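Local coordinates for catechol 1,2-dioxygenase (Burkholderia ambifaria, PDB 5VXT), which probably catalyses the iron(III)-dependent intradiol ring cleavage of catechol with molecular oxygen, giving cis,cis-muconate, at residues E18-D21 with L22-A25; V73-L76 with N77-Q81; A104-E107 with A108-L111; Q224-R228 with L229-G233; A270-E273 with E274-P277. One frame throughout, in Å; residues are numbered along the deposited sequence. Where two conformers were deposited one is given.

Overall arrangement
The five contacts are local: along a helix, round its end or through a turn. Contacts 1, 2 and 3 lie on helices 17-27, 66-81 and 94-109; contact 4 closes helix 221-229, and contact 5 is a turn between strands 251-256 and 280-282. Contacts 2 and 4 touch: Y75 and K78 pack on Q224 and L225, and both contacts meet the same phosphatidylethanolamine. Contacts 1 to 4 all reach the second subunit. Contact 1 lies far out, its centre about 46 Å from that of contact 5. Contacts 4 and 5 approach the active site: G233 and the T271 side chain lie about 9 and 10 Å from the bound catechol. Contacts 3 and 5 are about 8 Å apart at their nearest atoms.

Contact 1. Residues E18-D21 with L22-A25; sequences EVQD and LLKA
L22, L23, K24 and A25 each give their backbone N-H to the carbonyl four residues back, on E18, V19, Q20 and D21. The four bonds are regular. L23 N to V19 O is 2.9 Å long, with an angle of 163° at the hydrogen. The side chain of K24 lies over the Q20 carbonyl, with CG 3.2 Å from Q20 O. From there it runs out extended to NZ. NZ stops 4.6 Å from OD1 of D21, too far for a direct salt bridge. One water closes the gap. It donates to D21 OD1 and accepts from K24 NZ, at 2.7 Å from that nitrogen. The carboxylate of D21 also has a weak, long ion pair with K17.

This is a short amphipathic helix, 17-27, near the N-terminus. L22 and L23 turn its apolar side onto helix 42-62, where both meet F56. V19 and L22 also pack on the second subunit, on its Y97 and G93. L23 lies beside Q20 and points the same way. Its CD1 is 4.0 Å from Q20 NE2 and 4.4 Å from V19 CG1. Q20 is bent at its second torsion (chi2 -55°), which folds the amide back along the helix. There NE2 donates to the backbone oxygen of F14.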
# COMPACT_ATOMS: atom_id res chain seq x y z
N GLU B 18 23.13 -10.93 8.30
CA GLU B 18 22.83 -9.50 8.22
C GLU B 18 21.37 -9.27 7.83
O GLU B 18 20.71 -8.40 8.39
CB GLU B 18 23.73 -8.78 7.22
CG GLU B 18 23.35 -7.28 7.14
CD GLU B 18 24.17 -6.43 6.16
OE1 GLU B 18 24.95 -6.99 5.36
OE2 GLU B 18 24.01 -5.18 6.20
N VAL B 19 20.87 -10.04 6.87
CA VAL B 19 19.47 -9.89 6.46
C VAL B 19 18.53 -10.36 7.56
O VAL B 19 17.52 -9.71 7.84
CB VAL B 19 19.22 -10.64 5.14
CG1 VAL B 19 17.73 -10.62 4.80
CG2 VAL B 19 20.04 -9.98 4.02
N GLN B 20 18.84 -11.49 8.21
CA GLN B 20 17.98 -11.95 9.30
C GLN B 20 18.01 -10.98 10.48
O GLN B 20 16.98 -10.76 11.14
CB GLN B 20 18.39 -13.36 9.74
CG GLN B 20 18.20 -14.39 8.63
CD GLN B 20 16.78 -14.41 8.09
OE1 GLN B 20 15.82 -14.53 8.85
NE2 GLN B 20 16.64 -14.27 6.78
N ASP B 21 19.17 -10.38 10.77
CA ASP B 21 19.22 -9.36 11.82
C ASP B 21 18.41 -8.15 11.44
O ASP B 21 17.77 -7.52 12.30
CB ASP B 21 20.67 -8.94 12.10
CG ASP B 21 21.41 -9.95 12.94
OD1 ASP B 21 20.77 -10.92 13.40
OD2 ASP B 21 22.64 -9.77 13.13
N LEU B 22 18.44 -7.78 10.16
CA LEU B 22 17.70 -6.62 9.69
C LEU B 22 16.20 -6.85 9.82
O LEU B 22 15.47 -5.96 10.26
CB LEU B 22 18.06 -6.32 8.25
CG LEU B 22 17.30 -5.19 7.55
CD1 LEU B 22 17.54 -3.85 8.22
CD2 LEU B 22 17.71 -5.14 6.06
N LEU B 23 15.73 -8.04 9.44
CA LEU B 23 14.30 -8.36 9.57
C LEU B 23 13.85 -8.30 11.03
O LEU B 23 12.74 -7.83 11.32
CB LEU B 23 14.02 -9.75 9.00
CG LEU B 23 14.05 -9.81 7.48
CD1 LEU B 23 14.02 -11.26 7.03
CD2 LEU B 23 12.85 -9.03 6.94
N LYS B 24 14.66 -8.81 11.94
CA LYS B 24 14.25 -8.81 13.35
C LYS B 24 14.24 -7.39 13.90
O LYS B 24 13.37 -7.04 14.71
CB LYS B 24 15.17 -9.70 14.18
CG LYS B 24 15.18 -11.16 13.76
CD LYS B 24 16.29 -11.91 14.49
CE LYS B 24 16.53 -13.28 13.90
NZ LYS B 24 17.59 -13.99 14.66
N ALA B 25 15.19 -6.56 13.47
CA ALA B 25 15.21 -5.18 13.93
C ALA B 25 14.02 -4.41 13.39
O ALA B 25 13.37 -3.66 14.13
CB ALA B 25 16.54 -4.51 13.53
O HOH W 1 19.62 -13.10 13.15

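Contact 2. Residues V73-L76 with N77-Q81; sequences VNYL and NKLGQ. With PTY (phosphatidylethanolamine), chain I.
L79 N to Y75 O, at 2.8 Å, is the shortest of the backbone bonds that join V73-L76 to N77-Q81. K78 N bonds to N74 O and G80 N to L76 O in the same i to i+4 pattern, at 3.2 and 3.1 Å. The bond from N77 N to V73 O is weak. All belong to the last turns of helix 66-81, in the N-terminal helical part of the enzyme, which lines much of the two phospholipid pockets.

The polar side chains find their main partners beyond the two segments. K78 NZ makes a salt bridge with D82. The OH of Y75 bonds to the backbone oxygen of A221, which ties this helix to helix 221-229. N77 OD1 accepts from the backbone N of A85 of the second subunit.

L79 crosses Y75 at a slant: its CB is 4.3 Å from Y75 CE2, and its CD1 reaches to 3.9 Å from the Y75 OH. L76, one turn back, brings CD2 within 4.2 Å of L79 CD2. The CG of Y75 stands anti to the backbone N (chi1 174°), and this carries the ring to the lipid. V73 and L76 line the pocket of another phosphatidylethanolamine as well. The ring of Y75 meets the start of one acyl chain obliquely, with CD1 3.5 Å from lipid C11.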
# COMPACT_ATOMS: atom_id res chain seq x y z
N VAL B 73 6.59 0.37 -4.79
CA VAL B 73 6.41 1.33 -3.70
C VAL B 73 5.63 2.55 -4.16
O VAL B 73 4.70 3.00 -3.49
CB VAL B 73 7.79 1.72 -3.12
CG1 VAL B 73 7.65 2.92 -2.20
CG2 VAL B 73 8.36 0.53 -2.37
N ASN B 74 5.98 3.09 -5.32
CA ASN B 74 5.24 4.25 -5.80
C ASN B 74 3.84 3.89 -6.27
O ASN B 74 2.94 4.74 -6.22
CB ASN B 74 6.05 4.95 -6.90
CG ASN B 74 7.19 5.77 -6.32
OD1 ASN B 74 8.37 5.52 -6.60
ND2 ASN B 74 6.84 6.74 -5.48
N TYR B 75 3.62 2.64 -6.68
CA TYR B 75 2.27 2.18 -6.94
C TYR B 75 1.42 2.25 -5.68
O TYR B 75 0.24 2.63 -5.75
CB TYR B 75 2.29 0.76 -7.50
CG TYR B 75 0.88 0.18 -7.65
CD1 TYR B 75 0.10 0.48 -8.75
CD2 TYR B 75 0.35 -0.63 -6.65
CE1 TYR B 75 -1.20 -0.04 -8.88
CE2 TYR B 75 -0.94 -1.15 -6.77
CZ TYR B 75 -1.70 -0.85 -7.87
OH TYR B 75 -2.98 -1.37 -7.98
N LEU B 76 1.99 1.91 -4.53
CA LEU B 76 1.22 1.97 -3.29
C LEU B 76 0.83 3.40 -2.95
O LEU B 76 -0.26 3.64 -2.41
CB LEU B 76 2.01 1.36 -2.13
CG LEU B 76 2.26 -0.14 -2.14
CD1 LEU B 76 3.08 -0.55 -0.93
CD2 LEU B 76 0.93 -0.90 -2.17
N ASN B 77 1.69 4.37 -3.27
CA ASN B 77 1.31 5.76 -3.07
C ASN B 77 0.09 6.12 -3.90
O ASN B 77 -0.86 6.72 -3.40
CB ASN B 77 2.49 6.68 -3.38
CG ASN B 77 3.45 6.83 -2.22
OD1 ASN B 77 3.05 6.75 -1.05
ND2 ASN B 77 4.73 7.07 -2.53
N LYS B 78 0.10 5.74 -5.18
CA LYS B 78 -1.06 6.01 -6.03
C LYS B 78 -2.29 5.25 -5.55
O LYS B 78 -3.41 5.78 -5.60
CB LYS B 78 -0.73 5.65 -7.48
CG LYS B 78 -1.90 5.81 -8.44
CD LYS B 78 -1.43 5.77 -9.89
CE LYS B 78 -2.56 5.42 -10.83
NZ LYS B 78 -3.79 6.20 -10.55
N LEU B 79 -2.11 4.02 -5.08
CA LEU B 79 -3.25 3.21 -4.64
C LEU B 79 -3.98 3.87 -3.47
O LEU B 79 -5.21 3.86 -3.41
CB LEU B 79 -2.77 1.80 -4.26
CG LEU B 79 -3.83 0.80 -3.73
CD1 LEU B 79 -4.70 0.26 -4.85
CD2 LEU B 79 -3.17 -0.33 -2.95
N GLY B 80 -3.22 4.44 -2.53
CA GLY B 80 -3.80 5.14 -1.40
C GLY B 80 -4.32 6.52 -1.74
O GLY B 80 -5.36 6.94 -1.22
N GLN B 81 -3.60 7.25 -2.60
CA GLN B 81 -4.13 8.52 -3.09
C GLN B 81 -5.47 8.32 -3.79
O GLN B 81 -6.36 9.16 -3.69
CB GLN B 81 -3.12 9.18 -4.03
CG GLN B 81 -2.17 10.15 -3.35
CD GLN B 81 -2.85 11.44 -2.92
OE1 GLN B 81 -3.80 11.89 -3.56
NE2 GLN B 81 -2.37 12.04 -1.83
C1 PTY I . 6.18 -1.56 -13.29
C2 PTY I . 2.32 3.62 -14.25
C3 PTY I . 3.72 3.44 -14.83
O4 PTY I . 6.17 -2.96 -13.03
C5 PTY I . 4.66 0.38 -13.66
C6 PTY I . 4.74 -1.06 -13.18
O7 PTY I . 4.31 -1.14 -11.82
C8 PTY I . 2.86 -1.27 -11.69
O10 PTY I . 2.12 -1.03 -12.64
C11 PTY I . 2.29 -1.69 -10.37
C12 PTY I . 2.80 -3.09 -10.03
C13 PTY I . 2.98 -3.20 -8.52
C14 PTY I . 2.36 -4.46 -7.95
C15 PTY I . 2.36 -4.34 -6.43
C16 PTY I . 1.21 -5.12 -5.80
C17 PTY I . 1.60 -6.57 -5.53
C18 PTY I . 0.40 -7.30 -4.94
C19 PTY I . 0.77 -8.68 -4.45
C20 PTY I . -0.20 -9.13 -3.37
C21 PTY I . -0.16 -8.18 -2.19
C22 PTY I . 1.17 -8.29 -1.45
C23 PTY I . 1.28 -7.26 -0.33
C24 PTY I . 2.10 -7.77 0.85
C25 PTY I . 3.56 -7.99 0.49
C26 PTY I . 4.27 -8.71 1.62
C27 PTY I . 3.54 -10.00 1.98
C28 PTY I . 4.41 -11.23 1.76
C29 PTY I . 4.83 -11.34 0.31
C30 PTY I . 7.37 -3.67 -12.67
C31 PTY I . 7.30 -5.13 -12.29
O30 PTY I . 8.44 -3.07 -12.67
C32 PTY I . 6.36 -5.28 -11.11
C33 PTY I . 6.72 -4.26 -10.05
C34 PTY I . 7.14 -4.94 -8.76
C35 PTY I . 5.92 -5.25 -7.91
C36 PTY I . 6.35 -5.77 -6.54
C37 PTY I . 7.34 -4.82 -5.90
C38 PTY I . 7.58 -5.19 -4.45
C39 PTY I . 7.89 -3.95 -3.63
C40 PTY I . 6.62 -3.21 -3.24
C41 PTY I . 6.11 -3.71 -1.89
C42 PTY I . 5.04 -4.77 -2.09
C43 PTY I . 3.91 -4.23 -2.97
C44 PTY I . 2.55 -4.56 -2.40
P1 PTY I . 6.11 2.55 -14.07
O11 PTY I . 4.66 3.19 -13.77
O12 PTY I . 7.10 3.16 -13.11
O13 PTY I . 6.36 2.64 -15.56
O14 PTY I . 5.94 1.00 -13.65
N1 PTY I . 2.20 4.91 -13.62

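Contact 3. Residues A104-E107 with A108-L111; sequences AEDE and AIGL
The C-terminal end of helix 94-109 unwinds here, and D106 and L111 meet across its last turn. G110 is the first residue to leave helical angles, with a positive phi of 74°. L111 N then reaches back to D106 O in a 2.8 Å bond, the shortest of the contact. Before it, A108 N bonds to A104 O and I109 N to E105 O at 3.2 and 3.3 Å. G110 N makes a weak bond to E107 O.

The side chains follow this turn. I109 has CG1 between its backbone N and its carbonyl carbon (chi1 62°). That lays CG1 against the carbonyls of the preceding turn, 3.4 Å from E105 O and 3.5 Å from D106 O. D106 passes its CB alongside the L111 carbonyl, 3.7 Å from L111 O. A104 also packs on V13 of the second subunit.

The carboxylate of D106 is buried, and its OD2 forms salt bridges with both R117 and R249. L111 packs on R249 as well. Two arginines around one carboxylate would probably keep D106 ionised, and they join the helix end to two loops.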
# COMPACT_ATOMS: atom_id res chain seq x y z
N ALA B 104 -14.39 -22.55 5.41
CA ALA B 104 -13.78 -23.77 5.92
C ALA B 104 -13.96 -23.92 7.43
O ALA B 104 -14.07 -25.05 7.92
CB ALA B 104 -12.29 -23.80 5.57
N GLU B 105 -13.95 -22.81 8.17
CA GLU B 105 -14.23 -22.87 9.60
C GLU B 105 -15.65 -23.36 9.85
O GLU B 105 -15.86 -24.24 10.69
CB GLU B 105 -14.00 -21.50 10.24
CG GLU B 105 -14.12 -21.47 11.77
CD GLU B 105 -13.47 -20.24 12.39
OE1 GLU B 105 -12.91 -19.41 11.64
OE2 GLU B 105 -13.50 -20.11 13.63
N ASP B 106 -16.62 -22.82 9.12
CA ASP B 106 -18.02 -23.23 9.26
C ASP B 106 -18.20 -24.71 8.92
O ASP B 106 -18.99 -25.41 9.56
CB ASP B 106 -18.90 -22.38 8.35
CG ASP B 106 -19.11 -20.98 8.87
OD1 ASP B 106 -18.62 -20.70 9.98
OD2 ASP B 106 -19.77 -20.18 8.18
N GLU B 107 -17.48 -25.19 7.90
CA GLU B 107 -17.58 -26.59 7.52
C GLU B 107 -17.08 -27.50 8.63
O GLU B 107 -17.63 -28.59 8.84
CB GLU B 107 -16.81 -26.83 6.22
CG GLU B 107 -16.78 -28.27 5.77
CD GLU B 107 -16.35 -28.42 4.33
OE1 GLU B 107 -15.56 -29.34 4.04
OE2 GLU B 107 -16.79 -27.60 3.49
N ALA B 108 -16.03 -27.08 9.34
CA ALA B 108 -15.47 -27.93 10.38
C ALA B 108 -16.40 -28.05 11.57
O ALA B 108 -16.44 -29.10 12.23
CB ALA B 108 -14.11 -27.38 10.83
N ILE B 109 -17.17 -27.00 11.86
CA ILE B 109 -18.08 -27.03 13.00
C ILE B 109 -19.53 -27.29 12.59
O ILE B 109 -20.41 -27.24 13.46
CB ILE B 109 -17.99 -25.72 13.80
CG1 ILE B 109 -18.40 -24.53 12.94
CG2 ILE B 109 -16.58 -25.53 14.34
CD1 ILE B 109 -18.35 -23.22 13.66
N GLY B 110 -19.79 -27.55 11.31
CA GLY B 110 -21.14 -27.85 10.89
C GLY B 110 -22.08 -26.67 10.86
O GLY B 110 -23.28 -26.83 11.07
N LEU B 111 -21.56 -25.47 10.59
CA LEU B 111 -22.36 -24.26 10.47
C LEU B 111 -22.47 -23.78 9.02
O LEU B 111 -22.58 -22.58 8.77
CB LEU B 111 -21.78 -23.14 11.33
CG LEU B 111 -21.92 -23.19 12.85
CD1 LEU B 111 -22.11 -21.78 13.39
CD2 LEU B 111 -23.06 -24.09 13.30

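Contact 4. Residues Q224-R228 with L229-G233; sequences QLLDR and LGRHG. With PTY (phosphatidylethanolamine), chain I.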
# COMPACT_ATOMS: atom_id res chain seq x y z
N GLN B 224 -5.22 -0.05 -13.29
CA GLN B 224 -3.87 0.03 -13.84
C GLN B 224 -3.14 -1.30 -13.66
O GLN B 224 -2.54 -1.82 -14.61
CB GLN B 224 -3.11 1.18 -13.18
CG GLN B 224 -1.65 1.28 -13.59
CD GLN B 224 -0.95 2.46 -12.94
OE1 GLN B 224 -1.31 3.62 -13.16
NE2 GLN B 224 0.06 2.17 -12.12
N LEU B 225 -3.18 -1.87 -12.45
CA LEU B 225 -2.52 -3.15 -12.23
C LEU B 225 -3.23 -4.28 -12.97
O LEU B 225 -2.58 -5.13 -13.57
CB LEU B 225 -2.45 -3.46 -10.73
CG LEU B 225 -1.84 -4.80 -10.32
CD1 LEU B 225 -0.46 -4.99 -10.94
CD2 LEU B 225 -1.75 -4.93 -8.79
N LEU B 226 -4.57 -4.30 -12.92
CA LEU B 226 -5.32 -5.29 -13.70
C LEU B 226 -4.95 -5.21 -15.18
O LEU B 226 -4.72 -6.24 -15.83
CB LEU B 226 -6.83 -5.08 -13.52
CG LEU B 226 -7.38 -5.39 -12.13
CD1 LEU B 226 -8.88 -5.18 -12.13
CD2 LEU B 226 -7.05 -6.81 -11.73
N ASP B 227 -4.90 -4.00 -15.74
CA ASP B 227 -4.46 -3.84 -17.12
C ASP B 227 -3.10 -4.48 -17.35
O ASP B 227 -2.89 -5.18 -18.34
CB ASP B 227 -4.42 -2.36 -17.51
CG ASP B 227 -5.81 -1.76 -17.71
OD1 ASP B 227 -5.91 -0.51 -17.72
OD2 ASP B 227 -6.78 -2.53 -17.86
N ARG B 228 -2.17 -4.25 -16.42
CA ARG B 228 -0.84 -4.83 -16.56
C ARG B 228 -0.87 -6.35 -16.48
O ARG B 228 -0.07 -7.03 -17.14
CB ARG B 228 0.09 -4.26 -15.49
CG ARG B 228 1.54 -4.57 -15.72
CD ARG B 228 2.43 -3.64 -14.92
NE ARG B 228 3.81 -3.77 -15.35
CZ ARG B 228 4.38 -2.99 -16.26
NH1 ARG B 228 3.68 -2.01 -16.82
NH2 ARG B 228 5.65 -3.18 -16.60
N LEU B 229 -1.79 -6.91 -15.70
CA LEU B 229 -1.93 -8.35 -15.59
C LEU B 229 -2.69 -8.96 -16.76
O LEU B 229 -2.72 -10.18 -16.88
CB LEU B 229 -2.65 -8.72 -14.29
CG LEU B 229 -1.91 -8.38 -13.00
CD1 LEU B 229 -2.84 -8.53 -11.79
CD2 LEU B 229 -0.67 -9.25 -12.85
N GLY B 230 -3.32 -8.13 -17.59
CA GLY B 230 -4.18 -8.63 -18.65
C GLY B 230 -5.58 -8.99 -18.22
O GLY B 230 -6.20 -9.85 -18.84
N ARG B 231 -6.10 -8.34 -17.17
CA ARG B 231 -7.41 -8.66 -16.61
C ARG B 231 -8.36 -7.48 -16.73
O ARG B 231 -7.95 -6.32 -16.68
CB ARG B 231 -7.29 -9.07 -15.12
CG ARG B 231 -6.54 -10.36 -14.90
CD ARG B 231 -6.46 -10.67 -13.42
NE ARG B 231 -7.80 -10.65 -12.85
CZ ARG B 231 -8.07 -10.34 -11.59
NH1 ARG B 231 -7.10 -10.04 -10.73
NH2 ARG B 231 -9.34 -10.32 -11.20
N HIS B 232 -9.65 -7.79 -16.89
CA HIS B 232 -10.66 -6.74 -16.82
C HIS B 232 -11.02 -6.46 -15.37
O HIS B 232 -10.78 -7.28 -14.47
CB HIS B 232 -11.90 -7.14 -17.60
CG HIS B 232 -12.70 -8.23 -16.96
ND1 HIS B 232 -13.49 -8.02 -15.85
CD2 HIS B 232 -12.82 -9.55 -17.27
CE1 HIS B 232 -14.07 -9.16 -15.50
NE2 HIS B 232 -13.68 -10.10 -16.35
N GLY B 233 -11.63 -5.30 -15.14
CA GLY B 233 -12.05 -4.91 -13.81
C GLY B 233 -13.55 -4.75 -13.64
O GLY B 233 -14.01 -3.81 -12.99
C1 PTY I . 6.18 -1.56 -13.29
C2 PTY I . 2.32 3.62 -14.25
C3 PTY I . 3.72 3.44 -14.83
O4 PTY I . 6.17 -2.96 -13.03
C5 PTY I . 4.66 0.38 -13.66
C6 PTY I . 4.74 -1.06 -13.18
O7 PTY I . 4.31 -1.14 -11.82
C8 PTY I . 2.86 -1.27 -11.69
O10 PTY I . 2.12 -1.03 -12.64
C11 PTY I . 2.29 -1.69 -10.37
C12 PTY I . 2.80 -3.09 -10.03
C13 PTY I . 2.98 -3.20 -8.52
C14 PTY I . 2.36 -4.46 -7.95
C15 PTY I . 2.36 -4.34 -6.43
C16 PTY I . 1.21 -5.12 -5.80
C17 PTY I . 1.60 -6.57 -5.53
C18 PTY I . 0.40 -7.30 -4.94
C19 PTY I . 0.77 -8.68 -4.45
C20 PTY I . -0.20 -9.13 -3.37
C21 PTY I . -0.16 -8.18 -2.19
C22 PTY I . 1.17 -8.29 -1.45
C23 PTY I . 1.28 -7.26 -0.33
C24 PTY I . 2.10 -7.77 0.85
C25 PTY I . 3.56 -7.99 0.49
C26 PTY I . 4.27 -8.71 1.62
C27 PTY I . 3.54 -10.00 1.98
C28 PTY I . 4.41 -11.23 1.76
C29 PTY I . 4.83 -11.34 0.31
C30 PTY I . 7.37 -3.67 -12.67
C31 PTY I . 7.30 -5.13 -12.29
O30 PTY I . 8.44 -3.07 -12.67
C32 PTY I . 6.36 -5.28 -11.11
C33 PTY I . 6.72 -4.26 -10.05
C34 PTY I . 7.14 -4.94 -8.76
C35 PTY I . 5.92 -5.25 -7.91
C36 PTY I . 6.35 -5.77 -6.54
C37 PTY I . 7.34 -4.82 -5.90
C38 PTY I . 7.58 -5.19 -4.45
C39 PTY I . 7.89 -3.95 -3.63
C40 PTY I . 6.62 -3.21 -3.24
C41 PTY I . 6.11 -3.71 -1.89
C42 PTY I . 5.04 -4.77 -2.09
C43 PTY I . 3.91 -4.23 -2.97
C44 PTY I . 2.55 -4.56 -2.40
P1 PTY I . 6.11 2.55 -14.07
O11 PTY I . 4.66 3.19 -13.77
O12 PTY I . 7.10 3.16 -13.11
O13 PTY I . 6.36 2.64 -15.56
O14 PTY I . 5.94 1.00 -13.65
N1 PTY I . 2.20 4.91 -13.62
O HOH W 2 -7.33 -4.87 -18.93
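The guanidinium of R231 carries L226 CD2 over one face, 3.4 Å above the plane and offset toward the rim. NH1 of R231 is the nearest atom, 3.4 Å from that methyl. The bend at chi3 (54°) turns the group back across L226. NH1 also bonds to the backbone oxygens of G91 and of A26 of the second subunit. The R228 guanidinium has C6 of phosphatidylethanolamine over the centre of one face, 3.5 Å above it. Its NE bonds to T44 OG1 of the second subunit.

Helix 221-229 ends between these arginines in a Schellman motif, with G230 at positive phi. R231 N bonds to L226 O at 2.8 Å, nearly straight at 174°, though the donor sits above the carbonyl plane. G230 N bonds to D227 O. One water donates to both D227 OD2 and R231 O. D227 OD2 is also bonded to Q223.

L226 fills the bend of the chain, its CD1 3.6 Å from G233 CA and 3.7 Å from H232 O. L229 crosses L225, with CD1 4.1 Å from L225 CG. On its far side L225 turns CD1 to the lipid, 3.9 Å from C12.

Contact 5. Residues A270-E273 with E274-P277; sequences ATRE and ELIP. With EDO (1,2-ethanediol), chain M.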
# COMPACT_ATOMS: atom_id res chain seq x y z
N ALA B 270 -16.65 -13.29 -6.67
CA ALA B 270 -17.67 -13.33 -5.62
C ALA B 270 -18.90 -14.15 -5.98
O ALA B 270 -19.77 -14.33 -5.11
CB ALA B 270 -18.12 -11.91 -5.26
N THR B 271 -19.01 -14.63 -7.21
CA THR B 271 -20.21 -15.36 -7.62
C THR B 271 -20.27 -16.73 -6.96
O THR B 271 -19.26 -17.43 -6.84
CB THR B 271 -20.23 -15.51 -9.15
OG1 THR B 271 -20.26 -14.21 -9.74
CG2 THR B 271 -21.46 -16.29 -9.62
N ARG B 272 -21.46 -17.12 -6.51
CA ARG B 272 -21.68 -18.44 -5.96
C ARG B 272 -22.94 -19.04 -6.57
O ARG B 272 -23.88 -18.32 -6.90
CB ARG B 272 -21.77 -18.40 -4.45
CG ARG B 272 -20.54 -17.77 -3.82
CD ARG B 272 -20.56 -17.96 -2.31
NE ARG B 272 -20.09 -19.29 -1.97
CZ ARG B 272 -19.59 -19.62 -0.78
NH1 ARG B 272 -19.51 -18.71 0.18
NH2 ARG B 272 -19.18 -20.86 -0.58
N GLU B 273 -22.91 -20.36 -6.75
CA GLU B 273 -23.95 -21.09 -7.46
C GLU B 273 -25.31 -20.88 -6.81
O GLU B 273 -26.33 -20.77 -7.50
CB GLU B 273 -23.58 -22.57 -7.49
CG GLU B 273 -24.48 -23.48 -8.27
CD GLU B 273 -24.07 -24.93 -8.12
OE1 GLU B 273 -22.85 -25.20 -8.01
OE2 GLU B 273 -24.96 -25.81 -8.08
N GLU B 274 -25.33 -20.79 -5.49
CA GLU B 274 -26.58 -20.63 -4.76
C GLU B 274 -27.07 -19.19 -4.73
O GLU B 274 -28.15 -18.93 -4.19
CB GLU B 274 -26.42 -21.14 -3.33
CG GLU B 274 -25.93 -22.58 -3.22
CD GLU B 274 -24.40 -22.67 -3.23
OE1 GLU B 274 -23.73 -21.66 -3.53
OE2 GLU B 274 -23.88 -23.77 -2.93
N LEU B 275 -26.31 -18.25 -5.29
CA LEU B 275 -26.61 -16.82 -5.22
C LEU B 275 -26.99 -16.25 -6.58
O LEU B 275 -26.70 -15.09 -6.88
CB LEU B 275 -25.42 -16.06 -4.62
CG LEU B 275 -25.02 -16.48 -3.20
CD1 LEU B 275 -23.84 -15.65 -2.68
CD2 LEU B 275 -26.20 -16.38 -2.23
N ILE B 276 -27.65 -17.06 -7.41
CA ILE B 276 -28.11 -16.67 -8.75
C ILE B 276 -29.59 -17.01 -8.85
O ILE B 276 -29.95 -18.00 -9.50
CB ILE B 276 -27.31 -17.39 -9.85
CG1 ILE B 276 -25.80 -17.31 -9.59
CG2 ILE B 276 -27.66 -16.81 -11.21
CD1 ILE B 276 -25.00 -18.08 -10.62
N PRO B 277 -30.47 -16.24 -8.24
CA PRO B 277 -31.89 -16.61 -8.21
C PRO B 277 -32.59 -16.22 -9.50
O PRO B 277 -32.19 -15.26 -10.17
CB PRO B 277 -32.44 -15.83 -7.01
CG PRO B 277 -31.46 -14.73 -6.74
CD PRO B 277 -30.21 -14.95 -7.58
C1 EDO M . -16.32 -16.45 -11.07
O1 EDO M . -16.99 -15.19 -10.97
C2 EDO M . -15.75 -16.77 -9.69
O2 EDO M . -16.71 -16.35 -8.72
O HOH W 3 -20.86 -22.00 -3.18
O HOH W 4 -23.60 -14.77 -7.42
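R272 and L275 form the close-packed side of this contact, lying side by side and pointing the same way. L275 CD1 is 3.9 Å from R272 CB and 4.0 Å from R272 CD. R272-L275 is a type I beta-turn: L275 N bonds to R272 O at 2.9 Å, from above the carbonyl plane. I276 lays CG1 on that same oxygen, 3.5 Å away. Its CD1 meets T271 CG2 more loosely, at 4.1 Å. A water bridges R272 N and L275 O within the turn, its bond from R272 N weak. Beyond the turn, buried L275 meets F300 of strand 295-303 and T253 of strand 251-256, in the beta part of the dioxygenase domain.

The side of E273 and E274 is exposed. E274 bends at chi2 (88°), which brings OE1 back toward R272. The gap to R272 NE is 4.6 Å and another water spans it, accepting from NE and donating to OE1. Away from these glutamates, 1,2-ethanediol makes two weak backbone bonds at T271.

The guanidinium of R272 is held by D103, through a salt bridge at NH1, and by the R117 carbonyl. E274 therefore probably adds a screened, water-mediated attraction to a charge already paired.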